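Probable ribose-5-phosphate isomerase B (Mycoplasma genitalium, PDB 6MU0) probably catalyses the interconversion of ribulose 5-phosphate and ribose 5-phosphate in the non-oxidative stage of the pentose phosphate pathway. Local coordinates at residues D125-N128 and I129-V132. Sequence-based numbering, arbitrary orientation.
Sequences DSEN and IKIV
With CG trans to its carbonyl carbon (chi1 -65°) and an extended chain beyond CG, Lys130 runs straight back along the helix surface to Ser126, where CE comes within 3.4 Å of Ser126 OG. On the way its methylenes pass over the carbonyl oxygen of Ser126, and the aliphatic stem lies against that carbonyl while the ammonium group reaches solvent. Serine suits this exposed place: its small polar side chain lets the lysine pass close by. In one of its two conformers Glu127 bends at chi2 (81°), roughly perpendicular to the lysine chain. Its OE1 then stops 4.5 Å from Lys130 NZ, too far for a salt bridge, and a water mediates instead: it donates to Glu127 OE1 at 2.9 Å and accepts from Lys130 NZ at 2.7 Å. In this conformer OE2 accepts the backbone N-H of Glu101, linking the helix to the start of helix 101-109.

These residues form the first two turns of helix 125-137, which follows strand 115-117 in the parallel, Rossmann-like α/β fold of the LacAB/RpiB family. Regular i to i+4 backbone bonds join the turns, among them Val132 N to Asn128 O at 2.9 Å, nearly straight at 170°.

On the buried face, Ile131 and Asn128 run alongside each other in the same direction, with Ile131 CD1 3.8 Å from Asn128 OD1 and 4.0 Å from Glu127 CG. A branched, apolar isoleucine suits this position because it also packs on Val98, Leu116 and Leu118; Val132 adds its smaller bulk against Leu116. Asn128 is polar yet buried, and its ND2 is satisfied by the carbonyl oxygen of Ser119, which fastens the helix to the chain segment leading from strand 115-117 towards Arg121 of the ribulose-5-phosphate pocket.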
loop_
_atom_site.group_PDB
_atom_site.type_symbol
_atom_site.label_atom_id
_atom_site.label_comp_id
_atom_site.label_asym_id
_atom_site.label_seq_id
_atom_site.Cartn_x
_atom_site.Cartn_y
_atom_site.Cartn_z
ATOM N N ASP A 125 -16.163 1.002 1.102
ATOM C CA ASP A 125 -15.342 1.613 2.145
ATOM C C ASP A 125 -15.158 0.668 3.321
ATOM O O ASP A 125 -14.053 0.542 3.860
ATOM C CB ASP A 125 -16.004 2.887 2.663
ATOM C CG ASP A 125 -16.073 3.982 1.632
ATOM O OD1 ASP A 125 -15.444 3.863 0.558
ATOM O OD2 ASP A 125 -16.770 4.981 1.904
ATOM N N SER A 126 -16.243 0.020 3.751
ATOM C CA SER A 126 -16.163 -0.884 4.891
ATOM C C SER A 126 -15.184 -2.017 4.629
ATOM O O SER A 126 -14.357 -2.347 5.487
ATOM C CB SER A 126 -17.544 -1.440 5.213
ATOM O OG SER A 126 -17.424 -2.374 6.266
ATOM N N GLU A 127 -15.270 -2.640 3.451
ATOM C CA GLU A 127 -14.365 -3.742 3.141
ATOM C C GLU A 127 -12.923 -3.260 3.055
ATOM O O GLU A 127 -12.000 -3.950 3.511
ATOM C CB GLU A 127 -14.780 -4.429 1.841
ATOM C CG GLU A 127 -13.941 -5.653 1.488
ATOM C CD GLU A 127 -14.369 -6.903 2.225
ATOM O OE1 GLU A 127 -15.329 -6.836 3.020
ATOM O OE2 GLU A 127 -13.747 -7.961 1.997
ATOM N N ASN A 128 -12.708 -2.073 2.475
ATOM C CA ASN A 128 -11.352 -1.536 2.402
ATOM C C ASN A 128 -10.763 -1.280 3.789
ATOM O O ASN A 128 -9.579 -1.537 4.015
ATOM C CB ASN A 128 -11.321 -0.302 1.504
ATOM C CG ASN A 128 -11.127 -0.672 0.048
ATOM O OD1 ASN A 128 -10.360 -1.585 -0.257
ATOM N ND2 ASN A 128 -11.824 0.023 -0.856
ATOM N N ILE A 129 -11.565 -0.776 4.733
ATOM C CA ILE A 129 -11.058 -0.613 6.098
ATOM C C ILE A 129 -10.664 -1.961 6.691
ATOM O O ILE A 129 -9.630 -2.086 7.360
ATOM C CB ILE A 129 -12.096 0.116 6.970
ATOM C CG1 ILE A 129 -12.159 1.601 6.600
ATOM C CG2 ILE A 129 -11.777 -0.058 8.451
ATOM C CD1 ILE A 129 -10.927 2.396 7.017
ATOM N N LYS A 130 -11.486 -2.989 6.467
ATOM C CA LYS A 130 -11.158 -4.315 6.989
ATOM C C LYS A 130 -9.877 -4.855 6.367
ATOM O O LYS A 130 -9.071 -5.506 7.046
ATOM C CB LYS A 130 -12.309 -5.281 6.726
ATOM C CG LYS A 130 -13.569 -4.922 7.477
ATOM C CD LYS A 130 -14.754 -5.730 6.989
ATOM C CE LYS A 130 -16.047 -5.170 7.542
ATOM N NZ LYS A 130 -17.212 -5.882 6.955
ATOM N N ILE A 131 -9.693 -4.618 5.068
ATOM C CA ILE A 131 -8.468 -5.030 4.388
ATOM C C ILE A 131 -7.260 -4.355 5.024
ATOM O O ILE A 131 -6.257 -5.003 5.342
ATOM C CB ILE A 131 -8.583 -4.713 2.888
ATOM C CG1 ILE A 131 -9.581 -5.665 2.214
ATOM C CG2 ILE A 131 -7.213 -4.731 2.216
ATOM C CD1 ILE A 131 -10.013 -5.215 0.833
ATOM N N VAL A 132 -7.344 -3.033 5.206
ATOM C CA VAL A 132 -6.261 -2.283 5.840
ATOM C C VAL A 132 -5.955 -2.847 7.221
ATOM O O VAL A 132 -4.795 -3.103 7.566
ATOM C CB VAL A 132 -6.614 -0.785 5.898
ATOM C CG1 VAL A 132 -5.617 -0.035 6.764
ATOM C CG2 VAL A 132 -6.639 -0.179 4.502
HETATM O O HOH W 1 -17.324 -5.245 4.294
#